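Local coordinates for foldase protein PrsA (PDB 5TVL) that probably helps secreted proteins to fold outside the membrane after translocation, with peptidyl-prolyl cis-trans isomerase activity, at residues E93-K98 / Q246-K251; K98-E103 / T236-D241. All blocks are in the same frame, centred on the assembly; numbering follows the deposited sequence.

Interaction 1 (E93-K98 / Q246-K251)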
# COMPACT_ATOMS: atom_id res chain seq x y z
N GLU A 93 5.92 -14.54 -6.82
CA GLU A 93 5.03 -13.57 -7.46
C GLU A 93 4.49 -14.09 -8.81
O GLU A 93 3.37 -13.76 -9.19
CB GLU A 93 5.70 -12.20 -7.61
CG GLU A 93 6.77 -12.11 -8.70
CD GLU A 93 7.62 -10.85 -8.60
OE1 GLU A 93 8.06 -10.50 -7.48
OE2 GLU A 93 7.85 -10.21 -9.65
N LEU A 94 5.28 -14.90 -9.50
CA LEU A 94 4.82 -15.64 -10.69
C LEU A 94 3.66 -16.58 -10.35
O LEU A 94 2.64 -16.57 -11.03
CB LEU A 94 6.00 -16.42 -11.31
CG LEU A 94 5.86 -17.23 -12.61
CD1 LEU A 94 7.23 -17.37 -13.26
CD2 LEU A 94 5.23 -18.60 -12.39
N ALA A 95 3.82 -17.36 -9.28
CA ALA A 95 2.76 -18.26 -8.80
C ALA A 95 1.50 -17.51 -8.33
O ALA A 95 0.38 -17.97 -8.55
CB ALA A 95 3.28 -19.15 -7.69
N VAL A 96 1.70 -16.37 -7.67
CA VAL A 96 0.59 -15.53 -7.16
C VAL A 96 -0.22 -14.90 -8.31
O VAL A 96 -1.44 -14.73 -8.18
CB VAL A 96 1.11 -14.46 -6.16
CG1 VAL A 96 0.04 -13.43 -5.80
CG2 VAL A 96 1.64 -15.12 -4.89
N LYS A 97 0.45 -14.56 -9.41
CA LYS A 97 -0.24 -14.04 -10.60
C LYS A 97 -1.16 -15.08 -11.24
O LYS A 97 -2.24 -14.73 -11.71
CB LYS A 97 0.78 -13.52 -11.63
CG LYS A 97 0.19 -12.69 -12.76
CD LYS A 97 1.28 -12.32 -13.77
CE LYS A 97 0.73 -11.60 -14.99
NZ LYS A 97 0.48 -10.15 -14.74
N LYS A 98 -0.74 -16.35 -11.27
CA LYS A 98 -1.56 -17.44 -11.85
C LYS A 98 -2.86 -17.69 -11.08
O LYS A 98 -3.92 -17.83 -11.69
CB LYS A 98 -0.78 -18.76 -11.90
CG LYS A 98 0.32 -18.81 -12.93
CD LYS A 98 0.77 -20.24 -13.16
CE LYS A 98 1.93 -20.32 -14.13
NZ LYS A 98 2.38 -21.72 -14.36
N GLN A 246 1.05 -15.00 1.26
CA GLN A 246 1.26 -15.98 2.33
C GLN A 246 0.36 -17.21 2.19
O GLN A 246 0.81 -18.33 2.45
CB GLN A 246 1.02 -15.34 3.71
CG GLN A 246 2.08 -14.34 4.13
CD GLN A 246 3.36 -15.00 4.61
OE1 GLN A 246 3.34 -15.84 5.50
NE2 GLN A 246 4.50 -14.60 4.03
N SER A 247 -0.89 -17.00 1.77
CA SER A 247 -1.82 -18.12 1.56
C SER A 247 -1.38 -19.02 0.40
O SER A 247 -1.47 -20.24 0.50
CB SER A 247 -3.27 -17.62 1.35
OG SER A 247 -3.46 -17.08 0.05
N ILE A 248 -0.88 -18.41 -0.68
CA ILE A 248 -0.35 -19.16 -1.83
C ILE A 248 0.89 -19.95 -1.42
O ILE A 248 1.01 -21.13 -1.75
CB ILE A 248 -0.01 -18.24 -3.04
CG1 ILE A 248 -1.26 -17.49 -3.55
CG2 ILE A 248 0.61 -19.03 -4.19
CD1 ILE A 248 -2.45 -18.37 -3.93
N ILE A 249 1.80 -19.31 -0.70
CA ILE A 249 2.99 -19.98 -0.15
C ILE A 249 2.54 -21.17 0.71
O ILE A 249 3.02 -22.29 0.52
CB ILE A 249 3.90 -19.01 0.65
CG1 ILE A 249 4.57 -18.02 -0.30
CG2 ILE A 249 4.96 -19.77 1.44
CD1 ILE A 249 5.22 -16.82 0.38
N GLY A 250 1.60 -20.91 1.61
CA GLY A 250 1.01 -21.95 2.47
C GLY A 250 0.35 -23.09 1.71
O GLY A 250 0.49 -24.25 2.10
N LYS A 251 -0.37 -22.75 0.64
CA LYS A 251 -0.98 -23.76 -0.24
C LYS A 251 0.09 -24.60 -0.93
O LYS A 251 0.01 -25.82 -0.94
CB LYS A 251 -1.87 -23.10 -1.30
CG LYS A 251 -3.20 -22.58 -0.77
CD LYS A 251 -4.23 -23.69 -0.59
CE LYS A 251 -5.55 -23.12 -0.09
NZ LYS A 251 -6.62 -24.16 -0.01
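Ala95 is the first residue of 93-98 to meet the other helix: its CB points at 246-251 and lies 4.4 Å from CG2 of Ile248. That is a light touch, and the same methyl group also packs on Phe40 and Tyr44 of helix 25-44. Val96, next in sequence, does more. Its CB leaves the helix roughly along the interface rather than straight across it, and CG2 makes the contact because it stands opposite the carbonyl carbon, with CG1 opposite the backbone N (chi1 170°). CG2 of Val96 rests against the branch point of Ile248, 4.0 Å from CG1 and 4.0 Å from CB of that residue, with CG2 of Ile248 only slightly farther at 4.1 Å. One methyl thus sits against the fork of the isoleucine, and the two side chains cross at a slant. The contact is an all-apolar helix-helix packing that joins helix 79-102 to helix 242-255 in the helical part of the foldase. All three touching residues are buried, and the backbones come near, with CA of Val96 6.5 Å from CA of Ile248. Ile248 directs its CB toward 93-98, which brings both of its branches, CG1 and CG2, up to the CG2 methyl of Val96. One turn beyond Val96, Val99 packs on Ile248 as well.

Interaction 2 (K98-E103 / T236-D241)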
# COMPACT_ATOMS: atom_id res chain seq x y z
N LYS A 98 -0.74 -16.35 -11.27
CA LYS A 98 -1.56 -17.44 -11.85
C LYS A 98 -2.86 -17.69 -11.08
O LYS A 98 -3.92 -17.83 -11.69
CB LYS A 98 -0.78 -18.76 -11.90
CG LYS A 98 0.32 -18.81 -12.93
CD LYS A 98 0.77 -20.24 -13.16
CE LYS A 98 1.93 -20.32 -14.13
NZ LYS A 98 2.38 -21.72 -14.36
N VAL A 99 -2.76 -17.76 -9.75
CA VAL A 99 -3.93 -18.05 -8.91
C VAL A 99 -4.88 -16.84 -8.89
O VAL A 99 -6.10 -17.01 -8.88
CB VAL A 99 -3.52 -18.48 -7.47
CG1 VAL A 99 -4.75 -18.71 -6.60
CG2 VAL A 99 -2.68 -19.75 -7.52
N ALA A 100 -4.31 -15.63 -8.90
CA ALA A 100 -5.11 -14.40 -9.00
C ALA A 100 -5.88 -14.35 -10.33
O ALA A 100 -7.05 -14.00 -10.34
CB ALA A 100 -4.22 -13.17 -8.86
N GLU A 101 -5.20 -14.69 -11.43
CA GLU A 101 -5.84 -14.84 -12.74
C GLU A 101 -6.92 -15.93 -12.74
O GLU A 101 -8.00 -15.73 -13.31
CB GLU A 101 -4.79 -15.16 -13.83
CG GLU A 101 -4.02 -13.95 -14.33
CD GLU A 101 -3.02 -14.30 -15.42
OE1 GLU A 101 -2.19 -15.21 -15.21
OE2 GLU A 101 -3.06 -13.66 -16.49
N ALA A 102 -6.62 -17.07 -12.12
CA ALA A 102 -7.56 -18.19 -12.01
C ALA A 102 -8.78 -17.90 -11.14
O ALA A 102 -9.84 -18.48 -11.37
CB ALA A 102 -6.84 -19.43 -11.49
N GLU A 103 -8.63 -17.02 -10.15
CA GLU A 103 -9.72 -16.64 -9.24
C GLU A 103 -10.51 -15.39 -9.67
O GLU A 103 -11.44 -14.98 -8.96
CB GLU A 103 -9.19 -16.48 -7.81
CG GLU A 103 -8.79 -17.80 -7.15
CD GLU A 103 -8.17 -17.64 -5.77
OE1 GLU A 103 -8.10 -16.51 -5.25
OE2 GLU A 103 -7.74 -18.67 -5.21
N THR A 236 -2.38 -6.74 -9.76
CA THR A 236 -1.38 -6.02 -8.97
C THR A 236 -1.83 -5.72 -7.53
O THR A 236 -0.99 -5.57 -6.64
CB THR A 236 -0.93 -4.70 -9.64
OG1 THR A 236 -2.08 -3.93 -10.01
CG2 THR A 236 -0.09 -4.98 -10.88
N GLN A 237 -3.15 -5.65 -7.31
CA GLN A 237 -3.71 -5.54 -5.96
C GLN A 237 -3.41 -6.81 -5.16
O GLN A 237 -2.86 -6.74 -4.07
CB GLN A 237 -5.23 -5.32 -6.02
CG GLN A 237 -5.92 -5.11 -4.67
CD GLN A 237 -7.42 -5.32 -4.76
OE1 GLN A 237 -8.00 -6.12 -4.03
NE2 GLN A 237 -8.07 -4.60 -5.69
N LYS A 238 -3.76 -7.96 -5.74
CA LYS A 238 -3.50 -9.27 -5.12
C LYS A 238 -2.00 -9.56 -4.97
O LYS A 238 -1.60 -10.26 -4.03
CB LYS A 238 -4.15 -10.40 -5.94
CG LYS A 238 -5.67 -10.37 -5.96
CD LYS A 238 -6.26 -10.84 -4.64
CE LYS A 238 -7.77 -11.03 -4.74
NZ LYS A 238 -8.15 -12.28 -5.46
N GLN A 239 -1.20 -9.04 -5.89
CA GLN A 239 0.27 -9.15 -5.85
C GLN A 239 0.87 -8.44 -4.63
O GLN A 239 1.83 -8.94 -4.03
CB GLN A 239 0.89 -8.58 -7.14
CG GLN A 239 2.30 -9.06 -7.45
CD GLN A 239 2.32 -10.34 -8.27
OE1 GLN A 239 2.30 -11.44 -7.72
NE2 GLN A 239 2.36 -10.19 -9.60
N ASN A 240 0.30 -7.29 -4.26
CA ASN A 240 0.75 -6.49 -3.11
C ASN A 240 0.01 -6.80 -1.79
O ASN A 240 0.28 -6.16 -0.77
CB ASN A 240 0.63 -5.00 -3.44
CG ASN A 240 1.53 -4.58 -4.60
OD1 ASN A 240 2.74 -4.85 -4.58
ND2 ASN A 240 0.96 -3.93 -5.60
N ASP A 241 -0.92 -7.77 -1.81
CA ASP A 241 -1.59 -8.24 -0.59
C ASP A 241 -0.76 -9.33 0.08
O ASP A 241 -0.64 -10.43 -0.46
CB ASP A 241 -2.99 -8.77 -0.90
CG ASP A 241 -4.02 -7.67 -1.06
OD1 ASP A 241 -3.65 -6.49 -1.28
OD2 ASP A 241 -5.23 -7.98 -0.95
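Ala100 and Lys238 face each other CB to CB, 4.0 Å apart, each CB directed toward the other helix. The alanine offers only its methyl, which allows the backbones to come close: CA of Ala100 is 6.6 Å from CA of Lys238. Beyond CB the lysine does not run straight on. Bends at chi2 (-74°) and chi4 (76°) fold the chain along the interface, so that its ammonium comes round near the carboxylate of Glu103. Glu103 for its part points its CB toward 236-241 and reaches out with an extended chain (chi2 176°), which puts OE1 in front of the lysine. The separation from OE1 of Glu103 to NZ of Lys238 is 4.2 Å, too long for a salt bridge, so that at most a loose attraction of opposite charges is likely at this partly open margin. The arrangement is a helix-helix contact, with a small apolar residue against an aliphatic stem and charges at the border, joining the C-terminal part of helix 79-102 to that of helix 227-239. Phe244 of helix 242-255 borders the site, packing on Ala100 and Glu103 and forming a cation-pi interaction with Lys238. At 236-241 the second subunit also comes in: Lys238 packs on its Thr243, while OE1 of Gln237 is hydrogen-bonded to OG of its Ser242. Asp241, at the N-cap position of its own helix, makes no capping bond there and instead accepts a hydrogen bond through OD2 from N of Thr243 of the second subunit.

Interactions 1 and 2 lie along the same helix, 79-102, with centres 8 Å apart, and share Lys98. Helices 227-239 and 242-255, consecutive in the chain, supply the partners. Because 98-103 continues from 93-98 while 236-241 comes before 246-251, interaction 2 is nested inside the loop closed by interaction 1. The contacts also touch directly: CG1 of Val96 lies 4.0 Å from O of Lys238. Between the segments of interaction 1 lie 147 residues, and 132 between those of interaction 2, including the four-stranded antiparallel sheet. The C-terminal helices thus return to the N-terminal helical part, consistent with an isomerase domain inserted into a helical foldase domain built from both ends of the chain.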